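Local coordinates for putative uncharacterized protein Smu.1393c (Streptococcus mutans, PDB 4L9A), which is an alpha/beta hydrolase that probably acts as a carboxylesterase, cleaving ester bonds, at residues S111-V116 / E283-N288; G40-V45 / A134-I139; A60-K65 / S277-V282; Q126-S131 / T227-K232; I262-G265 / Y269-W272. All blocks are in the same frame, centred on the assembly; numbering follows the deposited sequence.

Contacts 1, 2 and 3 lie on the side of the central sheet where helix 275-287 packs, and they bury mainly aliphatic and aromatic groups. Contact 1 sets that helix on strand 111-117, and contact 3 joins it to the short helix 60-63. Contact 2 spans the two strands that flank 111-117, so contacts 1 and 2 touch. Contact 4 lies on the surface, about 15 Å from contact 1 between centres, and mixes a weak hydrogen bond with methyl packing. Contact 5 is partly buried and apolar; it closes the turn from the last strand into helix 270-273 and touches contact 3 through N61 and I278.

Contact 1: residues S111-V116 / E283-N288; sequences SYLLCV and EQLLSN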
# COMPACT_ATOMS: atom_id res chain seq x y z
N SER A 111 -2.90 6.98 17.76
CA SER A 111 -2.24 7.66 16.64
C SER A 111 -1.62 6.65 15.68
O SER A 111 -1.38 5.49 16.05
CB SER A 111 -1.19 8.64 17.15
OG SER A 111 -0.20 7.96 17.89
N TYR A 112 -1.37 7.07 14.45
CA TYR A 112 -0.85 6.15 13.45
C TYR A 112 -0.02 6.84 12.37
O TYR A 112 -0.08 8.06 12.20
CB TYR A 112 -2.00 5.40 12.79
CG TYR A 112 -2.87 6.29 11.93
CD1 TYR A 112 -3.81 7.14 12.50
CD2 TYR A 112 -2.73 6.29 10.55
CE1 TYR A 112 -4.61 7.96 11.71
CE2 TYR A 112 -3.52 7.11 9.74
CZ TYR A 112 -4.46 7.94 10.33
OH TYR A 112 -5.24 8.75 9.53
N LEU A 113 0.76 6.03 11.67
CA LEU A 113 1.36 6.43 10.40
C LEU A 113 0.87 5.45 9.36
O LEU A 113 0.72 4.26 9.64
CB LEU A 113 2.89 6.40 10.47
CG LEU A 113 3.57 7.51 11.27
CD1 LEU A 113 3.57 7.16 12.75
CD2 LEU A 113 4.99 7.72 10.77
N LEU A 114 0.59 5.95 8.17
CA LEU A 114 0.19 5.12 7.05
C LEU A 114 1.42 4.84 6.19
O LEU A 114 2.17 5.76 5.86
CB LEU A 114 -0.86 5.83 6.21
CG LEU A 114 -2.31 5.51 6.56
CD1 LEU A 114 -3.26 6.53 5.95
CD2 LEU A 114 -2.63 4.09 6.10
N CYS A 115 1.60 3.57 5.81
CA CYS A 115 2.68 3.18 4.91
C CYS A 115 2.03 2.41 3.78
O CYS A 115 1.42 1.37 4.00
CB CYS A 115 3.72 2.31 5.63
SG CYS A 115 5.11 1.74 4.57
N VAL A 116 2.13 2.93 2.56
CA VAL A 116 1.42 2.30 1.45
C VAL A 116 2.31 2.15 0.24
O VAL A 116 3.31 2.88 0.06
CB VAL A 116 0.16 3.12 1.05
CG1 VAL A 116 -0.62 3.52 2.29
CG2 VAL A 116 0.56 4.38 0.24
N GLU A 283 12.81 6.46 11.16
CA GLU A 283 13.37 6.70 12.48
C GLU A 283 13.59 8.20 12.69
O GLU A 283 13.30 8.73 13.75
CB GLU A 283 14.68 5.94 12.65
CG GLU A 283 14.50 4.46 12.94
CD GLU A 283 15.71 3.64 12.57
OE1 GLU A 283 16.74 4.22 12.16
OE2 GLU A 283 15.65 2.40 12.70
N GLN A 284 14.10 8.86 11.66
CA GLN A 284 14.35 10.29 11.72
C GLN A 284 13.04 11.07 11.87
O GLN A 284 12.98 12.04 12.63
CB GLN A 284 15.09 10.75 10.46
CG GLN A 284 15.10 12.25 10.24
CD GLN A 284 15.87 12.65 9.00
OE1 GLN A 284 15.77 12.01 7.96
NE2 GLN A 284 16.65 13.71 9.11
N LEU A 285 12.01 10.64 11.16
CA LEU A 285 10.71 11.29 11.24
C LEU A 285 10.16 11.21 12.66
O LEU A 285 9.72 12.22 13.23
CB LEU A 285 9.72 10.64 10.25
CG LEU A 285 8.29 11.20 10.23
CD1 LEU A 285 8.31 12.71 10.04
CD2 LEU A 285 7.48 10.54 9.14
N LEU A 286 10.21 10.02 13.24
CA LEU A 286 9.67 9.79 14.58
C LEU A 286 10.46 10.52 15.67
O LEU A 286 9.89 10.99 16.65
CB LEU A 286 9.62 8.30 14.88
CG LEU A 286 8.72 7.50 13.95
CD1 LEU A 286 8.67 6.05 14.38
CD2 LEU A 286 7.34 8.13 13.93
N SER A 287 11.77 10.61 15.49
CA SER A 287 12.61 11.23 16.51
C SER A 287 12.38 12.74 16.59
O SER A 287 12.63 13.36 17.63
CB SER A 287 14.09 10.94 16.25
OG SER A 287 14.51 11.53 15.04
N ASN A 288 11.89 13.33 15.50
CA ASN A 288 11.72 14.78 15.42
C ASN A 288 10.28 15.28 15.31
O ASN A 288 10.05 16.44 14.97
CB ASN A 288 12.55 15.34 14.26
CG ASN A 288 14.03 15.07 14.41
OD1 ASN A 288 14.65 14.46 13.54
ND2 ASN A 288 14.60 15.53 15.52
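With CG anti to the carbonyl carbon (chi1 -73°), the side chain of L113 leaves the strand with both methyls presented to helix 275-287, where L285 and L286 receive it. L285 puts its CG anti to the backbone N (chi1 179°), which brings it to meet L113 head-on, whereas the side chain of L286 crosses that of L113 at a slant, its end coming nearer than the direction of its CB suggests. This is the strand-helix packing of an alpha/beta hydrolase sheet: 111-117 is a central parallel strand, and the C-terminal helix lies across one face of it.

Four methyls do the touching. L113 CD2 meets L285 CD2 end to end at 4.1 Å and is at 4.0 Å from L286 CD2. The second L113 branch, CD1, also reaches L286 CD2, at 4.1 Å, so this one methyl of L286 sits against both prongs of the L113 fork. The distances are those of ordinary van der Waals contact, and no hydrogen bond joins the two segments. F44 of the neighbouring strand also packs on L113. On the reverse face of the strand, L114 touches A124 and M128 of helix 120-130, which places the strand between helices in a three-layer sandwich.

The helix runs out just beyond the leucines, N288 being the first residue to leave helical angles. Near that end L285 O takes a hydrogen bond from Q258 NE2, and S287 OG gives one back to Q284 O at 2.9 Å, approaching from above the carbonyl plane at a C=O...O angle of 110°.

Contact 2: residues G40-V45 / A134-I139; sequences GNPCFV and ACLGFI
P42 and L136 meet at about a right angle: the leucine arm lies crosswise to the pyrrolidine ring and brings a single methyl, CD1, against its carbons. L136 CD1 is 3.7 Å from P42 CB and 4.0 Å from P42 CG, so it rests on the CB-CG side of the ring. A chi1 of -58° swings the isobutyl group of the leucine to the backbone-N side and across to the proline. The ring itself is placed by a cis peptide bond between N41 and P42, just where the loop enters strand 43-47.

A second meeting lies further along the strands, where the F44 ring passes its CE1 atom 4.4 Å from I139 CG1. The isoleucine carbon approaches this ring obliquely, and the contact is loose.

The strands concerned are not neighbours. In the alpha/beta hydrolase sheet, 111-117 runs parallel between 43-47 and 134-141, and the side chains have to bridge over it. S111 lies between P42 and L136 and touches both, while C43 pairs with S111 and L113 through the backbone. A backbone hydrogen bond between Y112 and L136 ties the middle strand to its other neighbour.

Helix 275-287 lies over the bridging groups, with V282 on both F44 and I139 and L285 on I139. At the loop end, N41 OD1 accepts hydrogen bonds from the backbone N atoms of Q110 and S111, gripping the start of the middle strand from the residue that precedes the cis proline.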
# COMPACT_ATOMS: atom_id res chain seq x y z
N GLY A 40 0.43 -1.37 20.24
CA GLY A 40 1.46 -0.35 20.33
C GLY A 40 1.03 0.95 19.71
O GLY A 40 0.25 0.97 18.76
N ASN A 41 1.54 2.05 20.26
CA ASN A 41 1.17 3.40 19.84
C ASN A 41 2.45 4.22 19.61
O ASN A 41 3.31 4.27 20.49
CB ASN A 41 0.32 4.03 20.94
CG ASN A 41 -0.50 5.21 20.46
OD1 ASN A 41 -1.22 5.12 19.46
ND2 ASN A 41 -0.40 6.34 21.17
N PRO A 42 2.59 4.85 18.43
CA PRO A 42 1.64 4.87 17.31
C PRO A 42 1.63 3.55 16.55
O PRO A 42 2.50 2.70 16.73
CB PRO A 42 2.20 5.97 16.40
CG PRO A 42 3.66 5.95 16.66
CD PRO A 42 3.78 5.68 18.14
N CYS A 43 0.63 3.39 15.70
CA CYS A 43 0.50 2.17 14.92
C CYS A 43 0.87 2.43 13.46
O CYS A 43 0.36 3.37 12.84
CB CYS A 43 -0.93 1.63 15.02
SG CYS A 43 -1.22 0.08 14.14
N PHE A 44 1.77 1.61 12.93
CA PHE A 44 2.04 1.61 11.50
C PHE A 44 1.01 0.81 10.74
O PHE A 44 0.92 -0.43 10.88
CB PHE A 44 3.45 1.11 11.20
CG PHE A 44 4.47 2.21 11.09
CD1 PHE A 44 5.04 2.54 9.86
CD2 PHE A 44 4.84 2.94 12.21
CE1 PHE A 44 5.98 3.57 9.77
CE2 PHE A 44 5.77 3.97 12.12
CZ PHE A 44 6.34 4.27 10.90
N VAL A 45 0.22 1.51 9.94
CA VAL A 45 -0.84 0.92 9.15
C VAL A 45 -0.35 0.72 7.71
O VAL A 45 0.10 1.67 7.06
CB VAL A 45 -2.09 1.82 9.14
CG1 VAL A 45 -3.15 1.25 8.22
CG2 VAL A 45 -2.63 2.03 10.57
N ALA A 134 -5.31 10.31 15.20
CA ALA A 134 -4.31 11.26 14.73
C ALA A 134 -3.26 10.62 13.84
O ALA A 134 -2.56 9.70 14.25
CB ALA A 134 -3.65 11.97 15.90
N CYS A 135 -3.14 11.14 12.62
CA CYS A 135 -2.11 10.69 11.71
C CYS A 135 -0.81 11.45 11.97
O CYS A 135 -0.78 12.68 11.94
CB CYS A 135 -2.56 10.90 10.27
SG CYS A 135 -1.41 10.24 9.07
N LEU A 136 0.27 10.71 12.22
CA LEU A 136 1.57 11.34 12.47
C LEU A 136 2.47 11.42 11.23
O LEU A 136 3.51 12.09 11.26
CB LEU A 136 2.32 10.60 13.57
CG LEU A 136 1.58 10.53 14.91
CD1 LEU A 136 2.34 9.64 15.88
CD2 LEU A 136 1.39 11.92 15.48
N GLY A 137 2.11 10.74 10.16
CA GLY A 137 2.98 10.69 9.01
C GLY A 137 2.47 9.79 7.91
O GLY A 137 1.72 8.83 8.15
N PHE A 138 2.88 10.10 6.69
CA PHE A 138 2.60 9.26 5.53
C PHE A 138 3.92 8.77 4.95
O PHE A 138 4.84 9.55 4.76
CB PHE A 138 1.82 10.05 4.48
CG PHE A 138 1.60 9.29 3.19
CD1 PHE A 138 0.64 8.29 3.12
CD2 PHE A 138 2.35 9.59 2.06
CE1 PHE A 138 0.43 7.58 1.95
CE2 PHE A 138 2.15 8.89 0.89
CZ PHE A 138 1.19 7.88 0.82
N ILE A 139 4.00 7.47 4.69
CA ILE A 139 5.18 6.88 4.07
C ILE A 139 4.74 6.23 2.77
O ILE A 139 4.01 5.24 2.77
CB ILE A 139 5.84 5.81 4.98
CG1 ILE A 139 6.02 6.34 6.41
CG2 ILE A 139 7.15 5.35 4.38
CD1 ILE A 139 6.92 7.56 6.51

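Contact 3: residues A60-K65 / S277-V282; sequences ANIIDK and SILEKV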
# COMPACT_ATOMS: atom_id res chain seq x y z
N ALA A 60 6.96 -7.32 4.76
CA ALA A 60 7.75 -8.00 5.79
C ALA A 60 9.08 -7.31 6.10
O ALA A 60 9.48 -7.20 7.27
CB ALA A 60 7.99 -9.47 5.40
N ASN A 61 9.77 -6.86 5.06
CA ASN A 61 11.07 -6.21 5.22
C ASN A 61 11.01 -4.86 5.94
O ASN A 61 12.02 -4.38 6.46
CB ASN A 61 11.76 -6.04 3.86
CG ASN A 61 12.25 -7.37 3.28
OD1 ASN A 61 12.37 -8.37 4.00
ND2 ASN A 61 12.54 -7.37 1.98
N ILE A 62 9.84 -4.23 5.98
CA ILE A 62 9.68 -3.03 6.80
C ILE A 62 9.21 -3.39 8.22
O ILE A 62 9.77 -2.94 9.22
CB ILE A 62 8.71 -2.01 6.15
CG1 ILE A 62 9.31 -1.46 4.85
CG2 ILE A 62 8.43 -0.88 7.13
CD1 ILE A 62 8.37 -0.56 4.04
N ILE A 63 8.18 -4.24 8.28
CA ILE A 63 7.62 -4.68 9.56
C ILE A 63 8.70 -5.26 10.46
O ILE A 63 8.83 -4.85 11.62
CB ILE A 63 6.46 -5.68 9.34
CG1 ILE A 63 5.27 -4.94 8.71
CG2 ILE A 63 6.00 -6.31 10.67
CD1 ILE A 63 4.28 -5.84 8.00
N ASP A 64 9.48 -6.20 9.94
CA ASP A 64 10.52 -6.83 10.74
C ASP A 64 11.52 -5.83 11.33
O ASP A 64 12.15 -6.12 12.34
CB ASP A 64 11.29 -7.87 9.93
CG ASP A 64 10.44 -9.08 9.61
OD1 ASP A 64 9.36 -9.22 10.23
OD2 ASP A 64 10.85 -9.87 8.74
N LYS A 65 11.66 -4.67 10.70
CA LYS A 65 12.65 -3.69 11.15
C LYS A 65 12.13 -2.64 12.14
O LYS A 65 12.91 -1.87 12.70
CB LYS A 65 13.31 -3.01 9.95
CG LYS A 65 14.12 -3.92 9.05
CD LYS A 65 14.86 -3.10 7.98
CE LYS A 65 15.64 -3.98 7.03
NZ LYS A 65 14.76 -4.93 6.31
N SER A 277 16.97 2.24 3.75
CA SER A 277 16.76 3.67 3.55
C SER A 277 15.42 4.12 4.13
O SER A 277 15.34 5.16 4.79
CB SER A 277 16.83 4.01 2.06
OG SER A 277 16.58 5.39 1.86
N ILE A 278 14.38 3.33 3.89
CA ILE A 278 13.06 3.65 4.42
C ILE A 278 13.09 3.75 5.94
O ILE A 278 12.61 4.73 6.52
CB ILE A 278 12.00 2.61 3.96
CG1 ILE A 278 11.88 2.66 2.43
CG2 ILE A 278 10.65 2.87 4.64
CD1 ILE A 278 11.13 1.45 1.83
N LEU A 279 13.68 2.76 6.59
CA LEU A 279 13.76 2.76 8.05
C LEU A 279 14.54 3.96 8.57
O LEU A 279 14.18 4.57 9.58
CB LEU A 279 14.37 1.45 8.55
CG LEU A 279 13.34 0.38 8.93
CD1 LEU A 279 12.56 0.81 10.17
CD2 LEU A 279 12.39 0.09 7.78
N GLU A 280 15.63 4.28 7.90
CA GLU A 280 16.44 5.44 8.26
C GLU A 280 15.58 6.72 8.28
O GLU A 280 15.59 7.47 9.26
CB GLU A 280 17.60 5.56 7.27
CG GLU A 280 18.74 6.43 7.71
CD GLU A 280 19.88 6.38 6.71
OE1 GLU A 280 20.06 5.33 6.06
OE2 GLU A 280 20.59 7.40 6.57
N LYS A 281 14.84 6.96 7.21
CA LYS A 281 13.93 8.12 7.15
C LYS A 281 12.81 8.04 8.18
O LYS A 281 12.42 9.04 8.78
CB LYS A 281 13.32 8.25 5.76
CG LYS A 281 14.35 8.35 4.66
CD LYS A 281 15.41 9.36 5.01
CE LYS A 281 16.62 9.21 4.10
NZ LYS A 281 17.76 10.00 4.63
N VAL A 282 12.28 6.84 8.40
CA VAL A 282 11.20 6.66 9.36
C VAL A 282 11.66 7.00 10.77
O VAL A 282 10.99 7.73 11.50
CB VAL A 282 10.63 5.24 9.33
CG1 VAL A 282 9.99 4.90 10.66
CG2 VAL A 282 9.62 5.10 8.20
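The CB of K65 presses on L279 CG at 3.5 Å, the closest approach between the two segments, and lies 3.9 Å from both leucine methyls. Two bonds further out, CD returns to the same leucine, 3.9 Å from CG and 4.0 Å from CD2, because an extended chi2 (-173°) lays it across the leucine; chi3 carries the extended chain on to CE. A bend at chi4 (60°) then turns the ammonium back over its own helix. There NZ gives a hydrogen bond to N61 O at 2.8 Å, in the carbonyl plane and on a lone pair, and another to T275 OG1. The methylenes lie over L279 while two acceptors hold the ammonium group.

Helix 60-63, which follows strand 43-47 in the chain, and the final helix 275-287 lie side by side on the same face of the alpha/beta hydrolase sheet. I62 fills the deeper part of their junction. Its CG2 reaches L279 CD2 at 4.1 Å, and its CD1 meets I278 CD1, also at 4.1 Å, as the two isoleucines cross at about a right angle. Beneath them F46 of strand 43-47 touches I62, and F238 of strand 235-239 touches I278.

Contact 4: residues Q126-S131 / T227-K232; sequences QIMNQS and TGISEK
The carboxamide of Q126 overlaps the hydroxyl end of T227: CD, OE1 and NE2 all lie near OG1. T227 OG1 gives a weak hydrogen bond to Q126 OE1 at 3.3 Å, and Q126 NE2 is 3.1 Å from the same hydroxyl. Although CB of Q126 faces away from the loop, a bend at chi2 (-64°) folds the amide back onto it.

T227 also uses its other branch. CG2, anti to the backbone N, lies 4.0 Å from N129 CB, so the threonine touches two successive turns of the helix, with its polar OG1 at Q126 and its apolar CG2 at N129. Deeper in, selenomethionine M128 bends at its selenium and lays CE 4.2 Å from I229 CD1. F138 touches both of these side chains from the sheet below.

Each segment also braces itself. S230 OG accepts from K232 N at 3.0 Å with an N-H...O angle of 158°, an ST turn that shapes the loop. At the helix end, I127 O takes the N-H groups of both Q130 and S131.

Segment 227-232 passes along the C-terminal half of helix 120-130 on the way to strand 235-239. That helix links the adjacent parallel strands 111-117 and 134-141 in a right-handed sense of connection, a beta-alpha-beta crossover characteristic of the alpha/beta hydrolase fold.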
# COMPACT_ATOMS: atom_id res chain seq x y z
N GLN A 126 -7.73 9.66 1.78
CA GLN A 126 -9.05 9.85 2.38
C GLN A 126 -9.03 9.52 3.87
O GLN A 126 -9.62 10.22 4.67
CB GLN A 126 -10.10 8.99 1.67
CG GLN A 126 -10.08 9.14 0.16
CD GLN A 126 -10.44 10.54 -0.28
OE1 GLN A 126 -11.06 11.30 0.48
NE2 GLN A 126 -10.08 10.90 -1.51
N ILE A 127 -8.34 8.44 4.22
CA ILE A 127 -8.19 8.04 5.62
C ILE A 127 -7.62 9.16 6.49
O ILE A 127 -8.16 9.50 7.54
CB ILE A 127 -7.29 6.78 5.72
CG1 ILE A 127 -7.95 5.60 5.01
CG2 ILE A 127 -6.99 6.44 7.18
CD1 ILE A 127 -7.02 4.44 4.73
N MSE A 128 -6.52 9.76 6.05
CA MSE A 128 -5.88 10.81 6.83
C MSE A 128 -6.77 12.04 6.93
O MSE A 128 -6.75 12.76 7.92
CB MSE A 128 -4.51 11.17 6.24
CG MSE A 128 -3.53 10.00 6.23
SE MSE A 128 -1.74 10.52 5.57
CE MSE A 128 -2.11 10.58 3.65
N ASN A 129 -7.58 12.27 5.90
CA ASN A 129 -8.50 13.40 5.89
C ASN A 129 -9.76 13.17 6.73
O ASN A 129 -10.40 14.12 7.18
CB ASN A 129 -8.84 13.76 4.43
CG ASN A 129 -9.80 14.93 4.31
OD1 ASN A 129 -9.45 16.07 4.61
ND2 ASN A 129 -11.00 14.66 3.82
N GLN A 130 -10.11 11.90 6.98
CA GLN A 130 -11.39 11.60 7.64
C GLN A 130 -11.29 10.98 9.03
O GLN A 130 -12.26 11.04 9.80
CB GLN A 130 -12.23 10.67 6.77
CG GLN A 130 -12.54 11.17 5.38
CD GLN A 130 -13.35 10.16 4.59
OE1 GLN A 130 -14.18 9.44 5.15
NE2 GLN A 130 -13.10 10.09 3.28
N SER A 131 -10.16 10.36 9.36
CA SER A 131 -10.02 9.61 10.61
C SER A 131 -9.96 10.51 11.82
O SER A 131 -9.22 11.49 11.83
CB SER A 131 -8.75 8.77 10.57
OG SER A 131 -7.61 9.62 10.51
N THR A 227 -8.47 15.29 -3.07
CA THR A 227 -7.90 15.32 -1.73
C THR A 227 -6.38 15.29 -1.80
O THR A 227 -5.81 14.43 -2.46
CB THR A 227 -8.36 14.09 -0.91
OG1 THR A 227 -9.79 13.97 -0.98
CG2 THR A 227 -7.94 14.21 0.55
N GLY A 228 -5.73 16.23 -1.13
CA GLY A 228 -4.29 16.17 -0.97
C GLY A 228 -3.98 15.91 0.49
O GLY A 228 -4.88 15.88 1.32
N ILE A 229 -2.71 15.75 0.82
CA ILE A 229 -2.30 15.56 2.21
C ILE A 229 -2.23 16.89 2.96
O ILE A 229 -1.69 17.88 2.45
CB ILE A 229 -0.95 14.83 2.30
CG1 ILE A 229 -0.58 14.56 3.75
CG2 ILE A 229 0.14 15.66 1.61
CD1 ILE A 229 0.64 13.69 3.89
N SER A 230 -2.78 16.91 4.17
CA SER A 230 -2.73 18.11 4.99
C SER A 230 -1.30 18.60 5.18
O SER A 230 -0.36 17.80 5.28
CB SER A 230 -3.36 17.83 6.36
OG SER A 230 -3.09 18.88 7.26
N GLU A 231 -1.13 19.92 5.22
CA GLU A 231 0.16 20.52 5.50
C GLU A 231 0.68 20.11 6.88
O GLU A 231 1.88 20.14 7.13
CB GLU A 231 0.07 22.05 5.39
CG GLU A 231 -0.22 22.54 3.97
CD GLU A 231 0.94 22.31 3.02
OE1 GLU A 231 2.09 22.20 3.51
OE2 GLU A 231 0.71 22.25 1.79
N LYS A 232 -0.24 19.71 7.76
CA LYS A 232 0.09 19.35 9.14
C LYS A 232 0.70 17.95 9.29
O LYS A 232 1.20 17.60 10.35
CB LYS A 232 -1.15 19.46 10.03
CG LYS A 232 -1.88 20.80 9.95
CD LYS A 232 -3.16 20.79 10.77
CE LYS A 232 -4.08 21.96 10.42
NZ LYS A 232 -5.40 21.82 11.09

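Contact 5: residues I262-G265 / Y269-W272; sequences ILCG and YLHW
Strand 260-263 and helix 270-273 are joined by the loop that in alpha/beta hydrolases usually carries the catalytic histidine, and here L270 closes the turn by packing back on C264 and G265. Both leucine methyls take part. CD2 lies 3.7 Å from G265 CA, a close approach allowed by a residue with no side chain on the side that faces the helix. CD1 goes to the preceding residue, 4.3 Å from C264 SG, and 3.9 Å from C264 O; this carbonyl is also 4.0 Å from CD2, so it lies near both prongs of the fork. Rotation about the CA-CB bond of L270 (chi1 -57°) aims the fork out of the helix start, toward the loop just after the strand. G265, two residues past the strand, has a positive phi of 87°.

Y269 holds the N-cap position of the helix, its O receiving W272 N at 3.0 Å. Beyond the leucine, W272 CD1 lies over one face of the H271 imidazole, toward its rim, and N58 OD1 accepts from both H271 NE2 and W272 NE1. F238 of strand 235-239 touches both C264 and L270.

No hydrogen bond crosses between the two segments, so the turn is closed here by apolar packing of one leucine, while the side chains of H271 and W272 bond to N58 and the W272 carbonyl to N61.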
# COMPACT_ATOMS: atom_id res chain seq x y z
N ILE A 262 12.43 11.10 -1.56
CA ILE A 262 13.66 10.32 -1.64
C ILE A 262 13.70 9.56 -2.97
O ILE A 262 12.82 8.74 -3.24
CB ILE A 262 13.76 9.30 -0.47
CG1 ILE A 262 13.65 10.03 0.87
CG2 ILE A 262 15.07 8.51 -0.55
CD1 ILE A 262 14.58 11.25 0.99
N LEU A 263 14.69 9.84 -3.81
CA LEU A 263 14.82 9.14 -5.08
C LEU A 263 15.77 7.95 -4.92
O LEU A 263 16.90 8.13 -4.48
CB LEU A 263 15.32 10.09 -6.20
CG LEU A 263 14.51 11.35 -6.51
CD1 LEU A 263 15.09 12.13 -7.72
CD2 LEU A 263 13.06 10.99 -6.74
N CYS A 264 15.30 6.75 -5.26
CA CYS A 264 16.09 5.53 -5.10
C CYS A 264 15.41 4.38 -5.85
O CYS A 264 14.26 4.51 -6.29
CB CYS A 264 16.19 5.17 -3.61
SG CYS A 264 14.58 4.77 -2.87
N GLY A 265 16.12 3.26 -5.98
CA GLY A 265 15.54 2.05 -6.53
C GLY A 265 15.61 1.90 -8.04
O GLY A 265 15.79 2.87 -8.77
N TYR A 269 8.91 -1.78 -6.70
CA TYR A 269 8.67 -2.43 -5.41
C TYR A 269 9.69 -2.02 -4.35
O TYR A 269 10.44 -2.85 -3.84
CB TYR A 269 8.60 -3.95 -5.58
CG TYR A 269 7.31 -4.40 -6.26
CD1 TYR A 269 7.16 -4.33 -7.64
CD2 TYR A 269 6.24 -4.88 -5.50
CE1 TYR A 269 5.98 -4.73 -8.26
CE2 TYR A 269 5.06 -5.28 -6.11
CZ TYR A 269 4.93 -5.21 -7.49
OH TYR A 269 3.76 -5.60 -8.08
N LEU A 270 9.68 -0.73 -4.02
CA LEU A 270 10.70 -0.16 -3.15
C LEU A 270 10.54 -0.67 -1.72
O LEU A 270 11.52 -0.75 -0.98
CB LEU A 270 10.66 1.37 -3.21
CG LEU A 270 10.83 1.92 -4.63
CD1 LEU A 270 10.84 3.47 -4.64
CD2 LEU A 270 12.10 1.36 -5.27
N HIS A 271 9.32 -1.01 -1.35
CA HIS A 271 9.07 -1.58 -0.02
C HIS A 271 9.69 -2.97 0.15
O HIS A 271 9.82 -3.45 1.27
CB HIS A 271 7.58 -1.65 0.30
CG HIS A 271 6.79 -2.47 -0.66
ND1 HIS A 271 6.72 -2.17 -2.00
CD2 HIS A 271 6.04 -3.58 -0.48
CE1 HIS A 271 5.96 -3.06 -2.61
NE2 HIS A 271 5.53 -3.93 -1.71
N TRP A 272 10.07 -3.60 -0.95
CA TRP A 272 10.84 -4.84 -0.89
C TRP A 272 12.34 -4.61 -0.79
O TRP A 272 13.03 -5.31 -0.04
CB TRP A 272 10.59 -5.68 -2.14
CG TRP A 272 9.21 -6.24 -2.24
CD1 TRP A 272 8.19 -6.12 -1.33
CD2 TRP A 272 8.69 -7.01 -3.33
NE1 TRP A 272 7.07 -6.78 -1.79
CE2 TRP A 272 7.35 -7.33 -3.01
CE3 TRP A 272 9.23 -7.47 -4.54
CZ2 TRP A 272 6.54 -8.10 -3.86
CZ3 TRP A 272 8.43 -8.23 -5.38
CH2 TRP A 272 7.09 -8.53 -5.03